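Local coordinates for protein flavin-dependent thymidylate synthase (Thermus thermophilus, PDB 6J61) that probably catalyses the reductive methylation of dUMP to dTMP, with methylenetetrahydrofolate as methyl donor and NADPH and FAD supplying the reducing power, at residues Gly22-Ile27 with Glu206-Ala211; Ile74-Gln79 with Trp191-Tyr196; Gln79-Arg84 with Thr166-Lys171. All coordinates share one frame; numbering follows the deposited sequence.

Overall arrangement
Contacts 2 and 3 are neighbours, their centres about 10 Å apart, and they share Gln79 and helix 74-80. They also pack directly on each other, with Tyr196 CB 3.5 Å from Trp80 CZ3. Both meet a bound phosphate ion that the third subunit also holds, and contact 3 leads on to the FAD; several of their residues probably bind dUMP. Contact 1 stands apart, with its centre about 26 Å from that of contact 2 and about 23 Å from that of contact 3. Helix 191-207 nevertheless joins contacts 1 and 2, carrying its early residues against helix 74-80 and its last ones towards Gly22-Ile27.

Contact 1: Gly22-Ile27 with Glu206-Ala211; sequences GDDRAI and ERVPLA
The carboxylate of Asp24 overlaps the opening turn of helix 209-220, and the side chain of Leu210 crosses it at about a right angle. Two main-chain amides at this helix start are gripped at once. Leu210 N donates to Asp24 OD2 at 2.8 Å. Ala211 N reaches Asp24 OD1 at 2.9 Å in a nearly straight bond (171°). Both donors stand above the carboxylate plane, Ala211 N by 42°. CG of Asp24 lies beside its own backbone N (chi1 -67°), which directs both oxygens at the other segment. Pro209, with no amide hydrogen to give, lays its ring carbons CG and CD against Asp24 OD2, each 3.5 Å away. The carboxylate is buried, and the positive end of the helix dipole probably helps to stabilise its charge. Apolar groups close in around the bonds. Leu210 CB presses on Asp24 CG, while CG1 of Val208 sits 3.6 Å from Asp23 CA. Ile27 CD1 touches the methyl of Ala211, and both side chains also meet Leu174 of helix 174-184; Leu210 turns to Ala46 and Ile49 of helix 42-54. The carboxylate of Asp23 turns back to its own helix, at the N-cap position, accepting from Arg25 N through OD1. Thus two helix starts lie side by side: that of helix 24-32, with its own aspartate N-cap, supplies from its first turn the carboxylate that takes up the amides of helix 209-220, just after the break at Val208 that divides it from helix 191-207.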
loop_
_atom_site.group_PDB
_atom_site.type_symbol
_atom_site.label_atom_id
_atom_site.label_comp_id
_atom_site.label_asym_id
_atom_site.label_seq_id
_atom_site.Cartn_x
_atom_site.Cartn_y
_atom_site.Cartn_z
ATOM N N GLY A 22 14.735 -2.768 15.432
ATOM C CA GLY A 22 13.901 -3.081 16.576
ATOM C C GLY A 22 13.705 -4.556 16.829
ATOM O O GLY A 22 13.926 -5.389 15.944
ATOM N N ASP A 23 13.304 -4.876 18.058
ATOM C CA ASP A 23 13.026 -6.253 18.479
ATOM C C ASP A 23 11.765 -6.200 19.338
ATOM O O ASP A 23 11.020 -5.215 19.258
ATOM C CB ASP A 23 14.201 -6.852 19.276
ATOM C CG ASP A 23 14.601 -6.012 20.501
ATOM O OD1 ASP A 23 13.790 -5.193 20.997
ATOM O OD2 ASP A 23 15.743 -6.193 20.985
ATOM N N ASP A 24 11.531 -7.226 20.159
ATOM C CA ASP A 24 10.333 -7.267 21.014
ATOM C C ASP A 24 10.095 -5.964 21.774
ATOM O O ASP A 24 8.949 -5.561 21.982
ATOM C CB ASP A 24 10.400 -8.418 22.035
ATOM C CG ASP A 24 10.334 -9.794 21.386
ATOM O OD1 ASP A 24 9.515 -9.973 20.467
ATOM O OD2 ASP A 24 11.090 -10.705 21.804
ATOM N N ARG A 25 11.178 -5.307 22.189
ATOM C CA ARG A 25 11.071 -4.053 22.936
ATOM C C ARG A 25 10.469 -2.929 22.109
ATOM O O ARG A 25 9.789 -2.044 22.648
ATOM C CB ARG A 25 12.449 -3.626 23.443
ATOM C CG ARG A 25 13.070 -4.607 24.424
ATOM C CD ARG A 25 14.496 -4.228 24.753
ATOM N NE ARG A 25 15.211 -3.801 23.556
ATOM C CZ ARG A 25 16.527 -3.666 23.474
ATOM N NH1 ARG A 25 17.292 -3.931 24.523
ATOM N NH2 ARG A 25 17.074 -3.259 22.338
ATOM N N ALA A 26 10.717 -2.966 20.801
ATOM C CA ALA A 26 10.210 -1.936 19.904
ATOM C C ALA A 26 8.679 -1.985 19.772
ATOM O O ALA A 26 8.013 -0.951 19.684
ATOM C CB ALA A 26 10.871 -2.084 18.545
ATOM N N ILE A 27 8.123 -3.194 19.761
ATOM C CA ILE A 27 6.680 -3.356 19.648
ATOM C C ILE A 27 6.017 -2.703 20.855
ATOM O O ILE A 27 5.125 -1.852 20.725
ATOM C CB ILE A 27 6.305 -4.834 19.626
ATOM C CG1 ILE A 27 7.178 -5.571 18.626
ATOM C CG2 ILE A 27 4.860 -4.989 19.252
ATOM C CD1 ILE A 27 7.055 -7.068 18.712
ATOM N N GLU A 206 14.409 -16.383 16.516
ATOM C CA GLU A 206 15.543 -16.013 17.361
ATOM C C GLU A 206 15.606 -14.512 17.654
ATOM O O GLU A 206 15.941 -14.115 18.764
ATOM C CB GLU A 206 16.865 -16.452 16.721
ATOM C CG GLU A 206 17.426 -17.784 17.253
ATOM C CD GLU A 206 18.068 -17.665 18.643
ATOM O OE1 GLU A 206 19.097 -16.962 18.776
ATOM O OE2 GLU A 206 17.549 -18.278 19.602
ATOM N N ARG A 207 15.262 -13.684 16.667
ATOM C CA ARG A 207 15.323 -12.226 16.813
ATOM C C ARG A 207 14.183 -11.551 17.589
ATOM O O ARG A 207 14.427 -10.595 18.315
ATOM C CB ARG A 207 15.452 -11.580 15.438
ATOM C CG ARG A 207 16.322 -12.355 14.468
ATOM C CD ARG A 207 17.762 -12.471 14.908
ATOM N NE ARG A 207 18.396 -11.163 14.976
ATOM C CZ ARG A 207 19.708 -10.968 14.873
ATOM N NH1 ARG A 207 20.525 -12.001 14.695
ATOM N NH2 ARG A 207 20.204 -9.742 14.945
ATOM N N VAL A 208 12.943 -12.001 17.410
ATOM C CA VAL A 208 11.824 -11.430 18.162
ATOM C C VAL A 208 11.034 -12.563 18.822
ATOM O O VAL A 208 9.844 -12.751 18.558
ATOM C CB VAL A 208 10.882 -10.569 17.276
ATOM C CG1 VAL A 208 11.509 -9.221 17.049
ATOM C CG2 VAL A 208 10.603 -11.258 15.932
ATOM N N PRO A 209 11.696 -13.326 19.713
ATOM C CA PRO A 209 11.080 -14.456 20.423
ATOM C C PRO A 209 9.723 -14.224 21.101
ATOM O O PRO A 209 8.866 -15.107 21.078
ATOM C CB PRO A 209 12.181 -14.895 21.400
ATOM C CG PRO A 209 12.995 -13.646 21.607
ATOM C CD PRO A 209 13.066 -13.084 20.213
ATOM N N LEU A 210 9.507 -13.063 21.706
ATOM C CA LEU A 210 8.206 -12.850 22.332
ATOM C C LEU A 210 7.129 -12.739 21.253
ATOM O O LEU A 210 6.139 -13.474 21.267
ATOM C CB LEU A 210 8.204 -11.595 23.216
ATOM C CG LEU A 210 9.112 -11.622 24.451
ATOM C CD1 LEU A 210 8.796 -10.421 25.333
ATOM C CD2 LEU A 210 8.909 -12.922 25.227
ATOM N N ALA A 211 7.333 -11.826 20.308
ATOM C CA ALA A 211 6.376 -11.638 19.230
ATOM C C ALA A 211 6.130 -12.976 18.542
ATOM O O ALA A 211 4.988 -13.334 18.227
ATOM C CB ALA A 211 6.903 -10.630 18.234
#

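Contact 2: Ile74-Gln79 with Trp191-Tyr196; sequences IFVARQ and WEIRQY. With PO4 (phosphate ion), chain L.
Apolar packing centres on Val76, whose two methyls part, CG2 to Glu192 and CG1 to Ile193 and Tyr196. CG2 presses on Glu192 CB at 3.4 Å. CG1, anti to the backbone N of Val76 (chi1 167°), meets Ile193 CB and Tyr196 CD2, each at 4.0 Å. Beside it, Phe75 brings CZ to within 3.5 Å of Glu192 CG, so that the aliphatic part of the glutamate, bent at its second torsion, packs against the CZ end of the ring. Ile193 returns the contact by sending CD1 to the Val76 carbonyl and to Gln79 CB. This is a helix-helix crossing: the two segment axes approach to 9.6 Å and cross at -71°, and Val76 and Ile193 have the closest CA atoms of the two segments.

No hydrogen bond joins the two segments, and the polar ends look elsewhere. Glu192 forms a salt bridge with Arg109, and the Tyr196 hydroxyl bonds to the Lys71 carbonyl. Gln79 has two roles: its OE1 rests 3.5 Å from Ile193 CG2, while NE2 donates to O1 of the phosphate ion at 2.8 Å. Replacing Gln79, a probable dUMP-binding residue, with an alanine would probably leave that phosphate oxygen without its amide donor and open a gap beside the Ile193 CG2 methyl. Ser92, Gly93 and Arg157 of the third subunit also bond this ion.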
loop_
_atom_site.group_PDB
_atom_site.type_symbol
_atom_site.label_atom_id
_atom_site.label_comp_id
_atom_site.label_asym_id
_atom_site.label_seq_id
_atom_site.Cartn_x
_atom_site.Cartn_y
_atom_site.Cartn_z
ATOM N N ILE A 74 13.537 -18.287 -10.090
ATOM C CA ILE A 74 12.587 -17.293 -10.534
ATOM C C ILE A 74 11.150 -17.674 -10.195
ATOM O O ILE A 74 10.396 -16.830 -9.702
ATOM C CB ILE A 74 12.747 -17.033 -12.052
ATOM C CG1 ILE A 74 14.047 -16.274 -12.294
ATOM C CG2 ILE A 74 11.600 -16.214 -12.593
ATOM C CD1 ILE A 74 14.389 -16.092 -13.767
ATOM N N PHE A 75 10.760 -18.928 -10.425
ATOM C CA PHE A 75 9.379 -19.311 -10.131
ATOM C C PHE A 75 9.033 -19.172 -8.641
ATOM O O PHE A 75 7.871 -19.023 -8.274
ATOM C CB PHE A 75 9.053 -20.730 -10.649
ATOM C CG PHE A 75 9.607 -21.842 -9.810
ATOM C CD1 PHE A 75 10.964 -22.146 -9.832
ATOM C CD2 PHE A 75 8.764 -22.593 -9.000
ATOM C CE1 PHE A 75 11.472 -23.182 -9.062
ATOM C CE2 PHE A 75 9.262 -23.632 -8.225
ATOM C CZ PHE A 75 10.620 -23.930 -8.254
ATOM N N VAL A 76 10.039 -19.212 -7.780
ATOM C CA VAL A 76 9.768 -19.021 -6.368
ATOM C C VAL A 76 9.687 -17.508 -6.131
ATOM O O VAL A 76 8.851 -17.027 -5.354
ATOM C CB VAL A 76 10.873 -19.638 -5.498
ATOM C CG1 VAL A 76 10.749 -19.162 -4.060
ATOM C CG2 VAL A 76 10.752 -21.143 -5.538
ATOM N N ALA A 77 10.538 -16.764 -6.829
ATOM C CA ALA A 77 10.572 -15.311 -6.706
ATOM C C ALA A 77 9.240 -14.668 -7.069
ATOM O O ALA A 77 8.819 -13.707 -6.428
ATOM C CB ALA A 77 11.673 -14.738 -7.578
ATOM N N ARG A 78 8.580 -15.198 -8.093
ATOM C CA ARG A 78 7.303 -14.663 -8.540
ATOM C C ARG A 78 6.165 -14.806 -7.526
ATOM O O ARG A 78 5.288 -13.937 -7.451
ATOM C CB ARG A 78 6.909 -15.296 -9.881
ATOM C CG ARG A 78 7.677 -14.693 -11.044
ATOM C CD ARG A 78 7.481 -15.448 -12.341
ATOM N NE ARG A 78 6.130 -15.342 -12.883
ATOM C CZ ARG A 78 5.299 -16.372 -13.033
ATOM N NH1 ARG A 78 5.675 -17.591 -12.672
ATOM N NH2 ARG A 78 4.097 -16.181 -13.560
ATOM N N GLN A 79 6.172 -15.893 -6.754
ATOM C CA GLN A 79 5.140 -16.105 -5.745
ATOM C C GLN A 79 5.475 -15.198 -4.582
ATOM O O GLN A 79 4.607 -14.632 -3.923
ATOM C CB GLN A 79 5.151 -17.551 -5.265
ATOM C CG GLN A 79 5.246 -18.536 -6.398
ATOM C CD GLN A 79 5.030 -19.953 -5.942
ATOM O OE1 GLN A 79 5.610 -20.385 -4.948
ATOM N NE2 GLN A 79 4.197 -20.693 -6.670
ATOM N N TRP A 191 6.003 -26.272 -2.100
ATOM C CA TRP A 191 7.121 -26.729 -1.280
ATOM C C TRP A 191 8.365 -25.833 -1.317
ATOM O O TRP A 191 8.918 -25.496 -0.266
ATOM C CB TRP A 191 7.530 -28.159 -1.680
ATOM C CG TRP A 191 8.569 -28.768 -0.772
ATOM C CD1 TRP A 191 8.342 -29.434 0.403
ATOM C CD2 TRP A 191 9.998 -28.717 -0.926
ATOM N NE1 TRP A 191 9.537 -29.794 0.989
ATOM C CE2 TRP A 191 10.567 -29.368 0.194
ATOM C CE3 TRP A 191 10.849 -28.186 -1.899
ATOM C CZ2 TRP A 191 11.950 -29.501 0.365
ATOM C CZ3 TRP A 191 12.231 -28.319 -1.727
ATOM C CH2 TRP A 191 12.763 -28.973 -0.602
ATOM N N GLU A 192 8.816 -25.457 -2.510
ATOM C CA GLU A 192 10.015 -24.629 -2.615
ATOM C C GLU A 192 9.940 -23.384 -1.742
ATOM O O GLU A 192 10.816 -23.141 -0.907
ATOM C CB GLU A 192 10.277 -24.202 -4.068
ATOM C CG GLU A 192 10.831 -25.282 -4.997
ATOM C CD GLU A 192 9.937 -26.501 -5.071
ATOM O OE1 GLU A 192 8.695 -26.353 -5.027
ATOM O OE2 GLU A 192 10.479 -27.611 -5.182
ATOM N N ILE A 193 8.889 -22.596 -1.928
ATOM C CA ILE A 193 8.772 -21.380 -1.160
ATOM C C ILE A 193 8.507 -21.668 0.321
ATOM O O ILE A 193 8.895 -20.875 1.189
ATOM C CB ILE A 193 7.710 -20.430 -1.772
ATOM C CG1 ILE A 193 7.856 -19.042 -1.145
ATOM C CG2 ILE A 193 6.313 -20.985 -1.574
ATOM C CD1 ILE A 193 7.225 -17.927 -1.933
ATOM N N ARG A 194 7.887 -22.804 0.628
ATOM C CA ARG A 194 7.654 -23.123 2.034
ATOM C C ARG A 194 9.001 -23.177 2.749
ATOM O O ARG A 194 9.156 -22.627 3.838
ATOM C CB ARG A 194 6.951 -24.474 2.205
ATOM C CG ARG A 194 5.554 -24.528 1.647
ATOM C CD ARG A 194 4.614 -25.214 2.628
ATOM N NE ARG A 194 5.019 -26.576 2.939
ATOM C CZ ARG A 194 4.940 -27.580 2.079
ATOM N NH1 ARG A 194 4.469 -27.370 0.859
ATOM N NH2 ARG A 194 5.321 -28.798 2.440
ATOM N N GLN A 195 9.972 -23.836 2.117
ATOM C CA GLN A 195 11.306 -23.984 2.685
ATOM C C GLN A 195 11.926 -22.623 2.935
ATOM O O GLN A 195 12.590 -22.424 3.945
ATOM C CB GLN A 195 12.207 -24.821 1.760
ATOM C CG GLN A 195 11.627 -26.186 1.373
ATOM C CD GLN A 195 10.821 -26.833 2.503
ATOM O OE1 GLN A 195 11.330 -27.051 3.603
ATOM N NE2 GLN A 195 9.548 -27.129 2.231
ATOM N N TYR A 196 11.710 -21.680 2.028
ATOM C CA TYR A 196 12.255 -20.340 2.220
ATOM C C TYR A 196 11.566 -19.673 3.403
ATOM O O TYR A 196 12.189 -18.955 4.174
ATOM C CB TYR A 196 12.072 -19.489 0.955
ATOM C CG TYR A 196 13.168 -19.688 -0.059
ATOM C CD1 TYR A 196 14.378 -18.989 0.047
ATOM C CD2 TYR A 196 13.018 -20.603 -1.107
ATOM C CE1 TYR A 196 15.416 -19.202 -0.869
ATOM C CE2 TYR A 196 14.040 -20.817 -2.024
ATOM C CZ TYR A 196 15.236 -20.119 -1.896
ATOM O OH TYR A 196 16.261 -20.367 -2.774
HETATM P P PO4 L . 2.284 -19.473 -9.723
HETATM O O1 PO4 L . 3.645 -19.909 -9.314
HETATM O O2 PO4 L . 2.059 -19.836 -11.145
HETATM O O3 PO4 L . 2.170 -18.003 -9.565
HETATM O O4 PO4 L . 1.270 -20.140 -8.866
#

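Contact 3: Gln79-Arg84 with Thr166-Lys171; sequences QWFRHR and TEFYWK. With FAD (flavin-adenine dinucleotide), chain N; PO4 (phosphate ion), chain L.
Trp80 drives the pyrrole edge of its indole onto the face of Trp170, with NE1 3.1 Å from Trp170 CE2. The planes stand 68° apart, and NE1 comes over the centre of the Trp170 indole, a bump set on a flat face. CG of Trp80 is anti to the backbone N (chi1 -159°), which swings the indole from helix 74-80 towards strand 165-173. Phe168 fits the corner between Trp80 and Phe81. Its tip, CZ, abuts one face of Trp80, 4.0 Å from CD2, in a T-shaped pair. Its own face takes the edge of Phe81, whose CE1 lies over the ring centre and 3.7 Å from Phe168 CZ, with planes at 81°. Phe81 also slides past Trp170 in the opposite direction, CD1 being 4.0 Å from Trp170 CZ3. The far corner of Trp170 fits a notch in the main chain of the type I turn Trp80-His83: CH2 reaches the carbonyl oxygens of Trp80 and of His83, each at 3.4 Å. Phe180 stacks on Trp80 and meets His83 edge-to-face, while Trp170 NE1 bonds to Gln172. No hydrogen bond joins the two segments, so their fit rests on the shape of interlocking rings. On the other side of the turn the polar groups meet ligands. Arg82 turns its guanidinium to phosphate O3, NH2 bonding at 3.0 Å and also forming a salt bridge with Glu90 of the third subunit. Arg84 N donates to FAD O1A at 2.6 Å, and the guanidinium of Arg84 lies flat over adenine C5A. The aromatic cluster thus backs the start of the ThyX motif, Arg82-His83-Arg84, which lines the FAD pocket built from three subunits that marks this family of thymidylate synthases.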
loop_
_atom_site.group_PDB
_atom_site.type_symbol
_atom_site.label_atom_id
_atom_site.label_comp_id
_atom_site.label_asym_id
_atom_site.label_seq_id
_atom_site.Cartn_x
_atom_site.Cartn_y
_atom_site.Cartn_z
ATOM N N GLN A 79 6.172 -15.893 -6.754
ATOM C CA GLN A 79 5.140 -16.105 -5.745
ATOM C C GLN A 79 5.475 -15.198 -4.582
ATOM O O GLN A 79 4.607 -14.632 -3.923
ATOM C CB GLN A 79 5.151 -17.551 -5.265
ATOM C CG GLN A 79 5.246 -18.536 -6.398
ATOM C CD GLN A 79 5.030 -19.953 -5.942
ATOM O OE1 GLN A 79 5.610 -20.385 -4.948
ATOM N NE2 GLN A 79 4.197 -20.693 -6.670
ATOM N N TRP A 80 6.763 -15.066 -4.339
ATOM C CA TRP A 80 7.221 -14.228 -3.269
ATOM C C TRP A 80 6.838 -12.774 -3.543
ATOM O O TRP A 80 6.428 -12.048 -2.631
ATOM C CB TRP A 80 8.738 -14.347 -3.146
ATOM C CG TRP A 80 9.287 -13.951 -1.813
ATOM C CD1 TRP A 80 8.966 -12.839 -1.079
ATOM C CD2 TRP A 80 10.293 -14.642 -1.074
ATOM N NE1 TRP A 80 9.717 -12.798 0.077
ATOM C CE2 TRP A 80 10.540 -13.895 0.103
ATOM C CE3 TRP A 80 11.016 -15.816 -1.291
ATOM C CZ2 TRP A 80 11.478 -14.291 1.055
ATOM C CZ3 TRP A 80 11.953 -16.206 -0.344
ATOM C CH2 TRP A 80 12.176 -15.447 0.813
ATOM N N PHE A 81 6.961 -12.349 -4.797
ATOM C CA PHE A 81 6.668 -10.963 -5.146
ATOM C C PHE A 81 5.186 -10.607 -5.188
ATOM O O PHE A 81 4.837 -9.437 -5.321
ATOM C CB PHE A 81 7.351 -10.584 -6.472
ATOM C CG PHE A 81 8.858 -10.642 -6.422
ATOM C CD1 PHE A 81 9.527 -10.971 -5.241
ATOM C CD2 PHE A 81 9.613 -10.397 -7.566
ATOM C CE1 PHE A 81 10.930 -11.059 -5.205
ATOM C CE2 PHE A 81 11.013 -10.483 -7.538
ATOM C CZ PHE A 81 11.667 -10.815 -6.355
ATOM N N ARG A 82 4.324 -11.614 -5.066
ATOM C CA ARG A 82 2.878 -11.390 -5.055
ATOM C C ARG A 82 2.516 -10.559 -3.833
ATOM O O ARG A 82 1.426 -10.001 -3.756
ATOM C CB ARG A 82 2.117 -12.720 -4.995
ATOM C CG ARG A 82 2.131 -13.525 -6.285
ATOM C CD ARG A 82 1.366 -12.815 -7.391
ATOM N NE ARG A 82 1.596 -13.413 -8.709
ATOM C CZ ARG A 82 1.369 -14.688 -9.001
ATOM N NH1 ARG A 82 0.902 -15.512 -8.069
ATOM N NH2 ARG A 82 1.620 -15.139 -10.223
ATOM N N HIS A 83 3.438 -10.512 -2.876
ATOM C CA HIS A 83 3.275 -9.762 -1.638
ATOM C C HIS A 83 3.767 -8.349 -1.900
ATOM O O HIS A 83 4.973 -8.084 -1.977
ATOM C CB HIS A 83 4.078 -10.423 -0.517
ATOM C CG HIS A 83 3.624 -11.815 -0.204
ATOM N ND1 HIS A 83 2.748 -12.102 0.820
ATOM C CD2 HIS A 83 3.883 -12.996 -0.817
ATOM C CE1 HIS A 83 2.485 -13.396 0.824
ATOM N NE2 HIS A 83 3.160 -13.962 -0.159
ATOM N N ARG A 84 2.802 -7.448 -2.023
ATOM C CA ARG A 84 3.036 -6.056 -2.345
ATOM C C ARG A 84 3.482 -5.143 -1.221
ATOM O O ARG A 84 3.999 -4.059 -1.485
ATOM C CB ARG A 84 1.762 -5.487 -2.977
ATOM C CG ARG A 84 1.364 -6.158 -4.284
ATOM C CD ARG A 84 -0.106 -5.923 -4.603
ATOM N NE ARG A 84 -0.972 -6.538 -3.595
ATOM C CZ ARG A 84 -2.301 -6.561 -3.645
ATOM N NH1 ARG A 84 -2.938 -6.002 -4.663
ATOM N NH2 ARG A 84 -2.992 -7.139 -2.667
ATOM N N THR A 166 17.953 -16.372 -8.921
ATOM C CA THR A 166 17.972 -14.915 -8.964
ATOM C C THR A 166 18.143 -14.398 -7.540
ATOM O O THR A 166 17.823 -15.097 -6.583
ATOM C CB THR A 166 16.666 -14.353 -9.573
ATOM O OG1 THR A 166 16.698 -12.920 -9.542
ATOM C CG2 THR A 166 15.452 -14.847 -8.795
ATOM N N GLU A 167 18.666 -13.187 -7.390
ATOM C CA GLU A 167 18.866 -12.639 -6.054
ATOM C C GLU A 167 18.164 -11.320 -5.886
ATOM O O GLU A 167 17.962 -10.589 -6.858
ATOM C CB GLU A 167 20.341 -12.396 -5.758
ATOM C CG GLU A 167 21.247 -13.565 -5.964
ATOM C CD GLU A 167 22.665 -13.246 -5.536
ATOM O OE1 GLU A 167 23.570 -14.007 -5.921
ATOM O OE2 GLU A 167 22.876 -12.240 -4.813
ATOM N N PHE A 168 17.827 -11.010 -4.637
ATOM C CA PHE A 168 17.171 -9.761 -4.305
ATOM C C PHE A 168 17.212 -9.430 -2.815
ATOM O O PHE A 168 17.527 -10.271 -1.974
ATOM C CB PHE A 168 15.712 -9.790 -4.769
ATOM C CG PHE A 168 14.902 -10.931 -4.193
ATOM C CD1 PHE A 168 14.834 -12.154 -4.854
ATOM C CD2 PHE A 168 14.159 -10.757 -3.022
ATOM C CE1 PHE A 168 14.028 -13.195 -4.369
ATOM C CE2 PHE A 168 13.352 -11.790 -2.525
ATOM C CZ PHE A 168 13.284 -13.015 -3.204
ATOM N N TYR A 169 16.903 -8.176 -2.515
ATOM C CA TYR A 169 16.830 -7.688 -1.148
ATOM C C TYR A 169 15.342 -7.593 -0.839
ATOM O O TYR A 169 14.581 -7.021 -1.616
ATOM C CB TYR A 169 17.474 -6.301 -1.039
ATOM C CG TYR A 169 18.916 -6.334 -0.596
ATOM C CD1 TYR A 169 19.797 -7.293 -1.101
ATOM C CD2 TYR A 169 19.402 -5.407 0.334
ATOM C CE1 TYR A 169 21.122 -7.335 -0.688
ATOM C CE2 TYR A 169 20.733 -5.434 0.752
ATOM C CZ TYR A 169 21.588 -6.402 0.237
ATOM O OH TYR A 169 22.913 -6.448 0.636
ATOM N N TRP A 170 14.929 -8.164 0.282
ATOM C CA TRP A 170 13.533 -8.143 0.683
ATOM C C TRP A 170 13.438 -7.401 2.015
ATOM O O TRP A 170 14.016 -7.818 3.021
ATOM C CB TRP A 170 13.025 -9.589 0.793
ATOM C CG TRP A 170 11.568 -9.755 1.147
ATOM C CD1 TRP A 170 11.041 -10.046 2.380
ATOM C CD2 TRP A 170 10.454 -9.626 0.261
ATOM N NE1 TRP A 170 9.666 -10.103 2.312
ATOM C CE2 TRP A 170 9.280 -9.848 1.023
ATOM C CE3 TRP A 170 10.329 -9.344 -1.107
ATOM C CZ2 TRP A 170 8.004 -9.794 0.464
ATOM C CZ3 TRP A 170 9.048 -9.291 -1.667
ATOM C CH2 TRP A 170 7.905 -9.514 -0.880
ATOM N N LYS A 171 12.729 -6.275 2.000
ATOM C CA LYS A 171 12.533 -5.444 3.193
ATOM C C LYS A 171 11.060 -5.465 3.594
ATOM O O LYS A 171 10.193 -5.046 2.821
ATOM C CB LYS A 171 12.957 -4.001 2.910
ATOM C CG LYS A 171 13.074 -3.150 4.162
ATOM C CD LYS A 171 11.793 -2.403 4.514
ATOM C CE LYS A 171 11.617 -1.175 3.665
ATOM N NZ LYS A 171 10.281 -0.543 3.834
HETATM P PA FAD N . 0.396 -8.604 0.393
HETATM O O1A FAD N . 0.652 -8.448 -1.060
HETATM O O2A FAD N . 1.776 -8.384 1.207
HETATM O O5B FAD N . -0.672 -7.493 0.842
HETATM C C5B FAD N . -1.079 -7.735 2.191
HETATM C C4B FAD N . -2.358 -6.937 2.420
HETATM O O4B FAD N . -2.077 -5.532 2.233
HETATM C C3B FAD N . -3.418 -7.303 1.395
HETATM O O3B FAD N . -4.226 -8.413 1.786
HETATM C C2B FAD N . -4.213 -6.015 1.235
HETATM O O2B FAD N . -5.265 -5.960 2.207
HETATM C C1B FAD N . -3.145 -4.907 1.433
HETATM N N9A FAD N . -2.597 -4.368 0.150
HETATM C C8A FAD N . -1.269 -4.304 -0.203
HETATM N N7A FAD N . -1.128 -3.774 -1.387
HETATM C C5A FAD N . -2.340 -3.456 -1.886
HETATM C C6A FAD N . -2.810 -2.867 -3.098
HETATM N N6A FAD N . -1.919 -2.484 -4.083
HETATM N N1A FAD N . -4.140 -2.689 -3.267
HETATM C C2A FAD N . -5.021 -3.056 -2.322
HETATM N N3A FAD N . -4.625 -3.615 -1.167
HETATM C C4A FAD N . -3.314 -3.832 -0.909
HETATM N N1 FAD N . -2.589 -15.437 -7.276
HETATM C C2 FAD N . -2.817 -15.455 -8.599
HETATM O O2 FAD N . -2.470 -14.491 -9.259
HETATM N N3 FAD N . -3.414 -16.492 -9.236
HETATM C C4 FAD N . -3.839 -17.620 -8.559
HETATM O O4 FAD N . -4.377 -18.545 -9.149
HETATM C C4X FAD N . -3.618 -17.661 -7.076
HETATM N N5 FAD N . -3.988 -18.689 -6.313
HETATM C C5X FAD N . -3.780 -18.702 -4.965
HETATM C C6 FAD N . -4.206 -19.834 -4.185
HETATM C C7 FAD N . -4.002 -19.859 -2.807
HETATM C C7M FAD N . -4.468 -21.074 -2.026
HETATM C C8 FAD N . -3.361 -18.755 -2.144
HETATM C C8M FAD N . -3.133 -18.767 -0.648
HETATM C C9 FAD N . -2.934 -17.636 -2.880
HETATM C C9A FAD N . -3.131 -17.577 -4.302
HETATM N N10 FAD N . -2.713 -16.449 -5.085
HETATM C C10 FAD N . -2.945 -16.464 -6.466
HETATM C "C1'" FAD N . -2.042 -15.268 -4.484
HETATM C "C2'" FAD N . -3.011 -14.294 -3.766
HETATM O "O2'" FAD N . -4.061 -13.878 -4.643
HETATM C "C3'" FAD N . -2.230 -13.058 -3.253
HETATM O "O3'" FAD N . -1.734 -12.296 -4.368
HETATM C "C4'" FAD N . -1.038 -13.482 -2.337
HETATM O "O4'" FAD N . -1.433 -14.546 -1.448
HETATM C "C5'" FAD N . -0.561 -12.293 -1.506
HETATM O "O5'" FAD N . -1.488 -12.098 -0.439
HETATM P P FAD N . -1.547 -10.533 -0.058
HETATM O O1P FAD N . -1.769 -9.708 -1.280
HETATM O O2P FAD N . -2.759 -10.341 0.970
HETATM O O3P FAD N . -0.129 -10.134 0.703
HETATM P P PO4 L . 2.284 -19.473 -9.723
HETATM O O1 PO4 L . 3.645 -19.909 -9.314
HETATM O O2 PO4 L . 2.059 -19.836 -11.145
HETATM O O3 PO4 L . 2.170 -18.003 -9.565
HETATM O O4 PO4 L . 1.270 -20.140 -8.866
#